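Local coordinates for protein acyl-coenzyme A oxidase 3 (Yarrowia lipolytica, PDB 5YS9) that oxidises the acyl chain of acyl-CoA esters to the trans-2-enoyl form with FAD and oxygen, releasing hydrogen peroxide in peroxisomal fatty acid beta-oxidation, at residues E50-T53 against M54-L58; A91-G94 against H95-K98. All coordinates share one frame; numbering follows the deposited sequence.

How the contacts relate
Both contacts are local packing within the N-terminal helical part of the acyl-CoA oxidase fold, and they come one after the other along the chain. Contact 1 covers the first turns of helix 49-63; contact 2 is the stretch running from helix 78-92 into the loop before helix 101-111. Their centres lie about 17 Å apart and their nearest atoms about 6 Å apart, so they do not touch. Helix 101-111 joins them: Arg107 meets Leu58 of contact 1 and His95 of contact 2. Only contact 2 reaches the second subunit. None of the residues that line the FAD pockets belongs to either contact.

Contact 1: E50-T53 against M54-L58; sequences ENVT and MIERL
The flat carboxylate of Glu56 turns one face onto Val52, one helical turn back. Val52 CG1 and Val52 O both lie over this face of the carboxylate, CG1 3.4 Å from Glu56 OE2 and O 3.8 Å from Glu56 CD. The methyl reaches this place because CG1 points anti to the backbone N of Val52 (chi1 167°). Four successive i to i-4 backbone bonds run from Met54 N to Glu50 O through Arg57 N to Thr53 O, as in a regular alpha-helix. Glu50 O takes two donors: Met54 N at 3.0 Å, and the Thr53 hydroxyl OG1 at 2.6 Å from Glu50 O. Thr53 thus folds its hydroxyl back against its own helix. Ile55 CG1 rests 3.4 Å from Asn51 O, the carbonyl that also takes Ile55 N; the Asn51 amide ND2 bonds to His46 O. Helix 38-46 packs on Val52 and Ile55, whereas helix 101-111 packs on Met54 and Leu58 and receives Arg57 through a salt bridge to Glu103.

Contact 2: A91-G94 against H95-K98; sequences ALSG and HWKK
Trp96 folds its indole back over Ser93, and this is the tight part of the contact. Ser93 CA stands over one face in a CH-pi contact, 3.6 Å from the centroid of the five-membered ring and 17° off its normal. Ser93 CB lies against the six-membered ring, 3.6 Å from Trp96 CZ2. With CG lying beside its backbone N (chi1 -59°), Trp96 sends the ring back along the preceding turn. Two i to i-3 backbone bonds accompany it: His95 N reaches Leu92 O at 2.9 Å, approaching from above the carbonyl plane, and Trp96 N makes a weak bond of 3.3 Å to Ser93 O. His95 also brings CD2 to 3.5 Å from Leu92 O. The other side is loose: Gly94, Lys97 and Lys98 are exposed, and Lys98 merely brushes Gly94 O with CG at 3.8 Å. In the dimer, Lys97 NZ makes a long, weak ion pair with Glu690, Ser93 meets Phe684 and Trp96 meets Arg687, all of the second subunit. Within the chain, the buried Leu92 touches His111 of helix 101-111 and Thr118 of helix 116-136; His95 touches Arg107 of the former and Trp96 Leu122 of the latter.

Contact 1: E50-T53 against M54-L58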
loop_
_atom_site.group_PDB
_atom_site.type_symbol
_atom_site.label_atom_id
_atom_site.label_comp_id
_atom_site.label_asym_id
_atom_site.label_seq_id
_atom_site.Cartn_x
_atom_site.Cartn_y
_atom_site.Cartn_z
ATOM N N GLU A 50 15.579 -32.855 -2.178
ATOM C CA GLU A 50 15.616 -32.916 -3.645
ATOM C C GLU A 50 15.149 -31.587 -4.213
ATOM O O GLU A 50 15.814 -30.972 -5.067
ATOM C CB GLU A 50 14.741 -34.075 -4.170
ATOM C CG GLU A 50 15.348 -34.846 -5.337
ATOM C CD GLU A 50 15.232 -36.356 -5.159
ATOM O OE1 GLU A 50 15.875 -36.908 -4.238
ATOM O OE2 GLU A 50 14.496 -36.984 -5.949
ATOM N N ASN A 51 14.010 -31.155 -3.689
ATOM C CA ASN A 51 13.454 -29.874 -4.017
ATOM C C ASN A 51 14.485 -28.736 -3.736
ATOM O O ASN A 51 14.594 -27.802 -4.541
ATOM C CB ASN A 51 12.164 -29.644 -3.231
ATOM C CG ASN A 51 10.967 -30.466 -3.733
ATOM O OD1 ASN A 51 10.985 -31.004 -4.810
ATOM N ND2 ASN A 51 9.902 -30.516 -2.924
ATOM N N VAL A 52 15.247 -28.832 -2.635
ATOM C CA VAL A 52 16.147 -27.769 -2.237
ATOM C C VAL A 52 17.245 -27.684 -3.231
ATOM O O VAL A 52 17.547 -26.594 -3.682
ATOM C CB VAL A 52 16.679 -27.889 -0.788
ATOM C CG1 VAL A 52 17.861 -26.945 -0.504
ATOM C CG2 VAL A 52 15.570 -27.566 0.200
ATOM N N THR A 53 17.807 -28.818 -3.630
ATOM C CA THR A 53 18.891 -28.800 -4.620
ATOM C C THR A 53 18.378 -28.234 -5.942
ATOM O O THR A 53 19.094 -27.492 -6.623
ATOM C CB THR A 53 19.471 -30.190 -4.919
ATOM O OG1 THR A 53 18.402 -31.010 -5.383
ATOM C CG2 THR A 53 20.157 -30.799 -3.677
ATOM N N MET A 54 17.147 -28.572 -6.301
ATOM C CA MET A 54 16.586 -28.070 -7.547
ATOM C C MET A 54 16.473 -26.523 -7.530
ATOM O O MET A 54 16.902 -25.831 -8.460
ATOM C CB MET A 54 15.212 -28.680 -7.825
ATOM C CG MET A 54 14.721 -28.314 -9.206
ATOM S SD MET A 54 12.966 -28.637 -9.434
ATOM C CE MET A 54 12.993 -30.122 -10.416
ATOM N N ILE A 55 15.885 -26.003 -6.467
ATOM C CA ILE A 55 15.754 -24.587 -6.272
ATOM C C ILE A 55 17.120 -23.917 -6.249
ATOM O O ILE A 55 17.279 -22.825 -6.755
ATOM C CB ILE A 55 14.986 -24.343 -4.968
ATOM C CG1 ILE A 55 13.510 -24.609 -5.238
ATOM C CG2 ILE A 55 15.195 -22.935 -4.391
ATOM C CD1 ILE A 55 12.685 -24.641 -3.984
ATOM N N GLU A 56 18.093 -24.547 -5.632
ATOM C CA GLU A 56 19.412 -23.977 -5.601
ATOM C C GLU A 56 19.982 -23.894 -6.998
ATOM O O GLU A 56 20.621 -22.933 -7.353
ATOM C CB GLU A 56 20.307 -24.788 -4.690
ATOM C CG GLU A 56 20.261 -24.308 -3.261
ATOM C CD GLU A 56 20.798 -25.317 -2.280
ATOM O OE1 GLU A 56 21.338 -26.346 -2.715
ATOM O OE2 GLU A 56 20.673 -25.069 -1.072
ATOM N N ARG A 57 19.742 -24.930 -7.780
ATOM C CA ARG A 57 20.205 -24.987 -9.141
ATOM C C ARG A 57 19.583 -23.897 -9.982
ATOM O O ARG A 57 20.270 -23.206 -10.707
ATOM C CB ARG A 57 19.772 -26.323 -9.721
ATOM C CG ARG A 57 20.854 -27.110 -10.418
ATOM C CD ARG A 57 20.343 -27.740 -11.704
ATOM N NE ARG A 57 19.014 -28.325 -11.566
ATOM C CZ ARG A 57 18.031 -28.171 -12.444
ATOM N NH1 ARG A 57 18.213 -27.452 -13.537
ATOM N NH2 ARG A 57 16.864 -28.743 -12.222
ATOM N N LEU A 58 18.270 -23.767 -9.883
ATOM C CA LEU A 58 17.538 -22.767 -10.627
ATOM C C LEU A 58 17.912 -21.343 -10.257
ATOM O O LEU A 58 18.050 -20.503 -11.122
ATOM C CB LEU A 58 16.045 -22.967 -10.426
ATOM C CG LEU A 58 15.420 -24.222 -11.020
ATOM C CD1 LEU A 58 13.962 -24.313 -10.640
ATOM C CD2 LEU A 58 15.581 -24.256 -12.519
#

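Contact 2: A91-G94 against H95-K98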
loop_
_atom_site.group_PDB
_atom_site.type_symbol
_atom_site.label_atom_id
_atom_site.label_comp_id
_atom_site.label_asym_id
_atom_site.label_seq_id
_atom_site.Cartn_x
_atom_site.Cartn_y
_atom_site.Cartn_z
ATOM N N ALA A 91 17.045 -14.964 -23.610
ATOM C CA ALA A 91 17.885 -15.713 -22.667
ATOM C C ALA A 91 17.117 -16.822 -21.981
ATOM O O ALA A 91 17.545 -17.940 -22.043
ATOM C CB ALA A 91 18.515 -14.800 -21.632
ATOM N N LEU A 92 15.983 -16.549 -21.345
ATOM C CA LEU A 92 15.216 -17.627 -20.648
ATOM C C LEU A 92 14.839 -18.762 -21.591
ATOM O O LEU A 92 14.756 -19.938 -21.189
ATOM C CB LEU A 92 13.938 -17.061 -20.032
ATOM C CG LEU A 92 14.172 -16.111 -18.835
ATOM C CD1 LEU A 92 12.917 -15.351 -18.396
ATOM C CD2 LEU A 92 14.790 -16.855 -17.667
ATOM N N SER A 93 14.597 -18.381 -22.845
ATOM C CA SER A 93 14.250 -19.294 -23.911
ATOM C C SER A 93 15.207 -20.456 -24.135
ATOM O O SER A 93 14.787 -21.503 -24.608
ATOM C CB SER A 93 13.975 -18.541 -25.206
ATOM O OG SER A 93 14.806 -18.960 -26.225
ATOM N N GLY A 94 16.466 -20.289 -23.760
ATOM C CA GLY A 94 17.429 -21.387 -23.742
ATOM C C GLY A 94 17.086 -22.575 -22.844
ATOM O O GLY A 94 17.548 -23.674 -23.087
ATOM N N HIS A 95 16.282 -22.370 -21.808
ATOM C CA HIS A 95 15.966 -23.450 -20.879
ATOM C C HIS A 95 14.693 -24.222 -21.318
ATOM O O HIS A 95 14.344 -25.230 -20.741
ATOM C CB HIS A 95 15.836 -22.896 -19.434
ATOM C CG HIS A 95 17.016 -22.065 -18.972
ATOM N ND1 HIS A 95 18.239 -22.613 -18.628
ATOM C CD2 HIS A 95 17.144 -20.724 -18.775
ATOM C CE1 HIS A 95 19.065 -21.649 -18.253
ATOM N NE2 HIS A 95 18.428 -20.495 -18.348
ATOM N N TRP A 96 13.987 -23.766 -22.337
ATOM C CA TRP A 96 12.740 -24.435 -22.685
ATOM C C TRP A 96 12.971 -25.828 -23.197
ATOM O O TRP A 96 12.156 -26.705 -22.977
ATOM C CB TRP A 96 11.982 -23.692 -23.764
ATOM C CG TRP A 96 11.648 -22.350 -23.405
ATOM C CD1 TRP A 96 11.651 -21.786 -22.154
ATOM C CD2 TRP A 96 11.213 -21.353 -24.300
ATOM N NE1 TRP A 96 11.255 -20.489 -22.234
ATOM C CE2 TRP A 96 10.971 -20.193 -23.542
ATOM C CE3 TRP A 96 11.000 -21.324 -25.682
ATOM C CZ2 TRP A 96 10.525 -18.996 -24.127
ATOM C CZ3 TRP A 96 10.568 -20.134 -26.271
ATOM C CH2 TRP A 96 10.335 -18.986 -25.489
ATOM N N LYS A 97 14.058 -26.002 -23.925
ATOM C CA LYS A 97 14.401 -27.298 -24.449
ATOM C C LYS A 97 14.514 -28.304 -23.313
ATOM O O LYS A 97 13.898 -29.358 -23.388
ATOM C CB LYS A 97 15.712 -27.243 -25.243
ATOM C CG LYS A 97 15.894 -28.399 -26.220
ATOM C CD LYS A 97 17.367 -28.783 -26.332
ATOM C CE LYS A 97 17.612 -29.868 -27.376
ATOM N NZ LYS A 97 19.062 -30.177 -27.469
ATOM N N LYS A 98 15.395 -27.991 -22.363
ATOM C CA LYS A 98 15.774 -28.783 -21.178
ATOM C C LYS A 98 14.824 -29.043 -19.985
ATOM O O LYS A 98 14.845 -30.108 -19.399
ATOM C CB LYS A 98 17.121 -28.276 -20.644
ATOM C CG LYS A 98 17.437 -26.818 -20.968
ATOM C CD LYS A 98 18.919 -26.490 -20.817
ATOM C CE LYS A 98 19.258 -25.958 -19.430
ATOM N NZ LYS A 98 20.692 -26.160 -19.064
#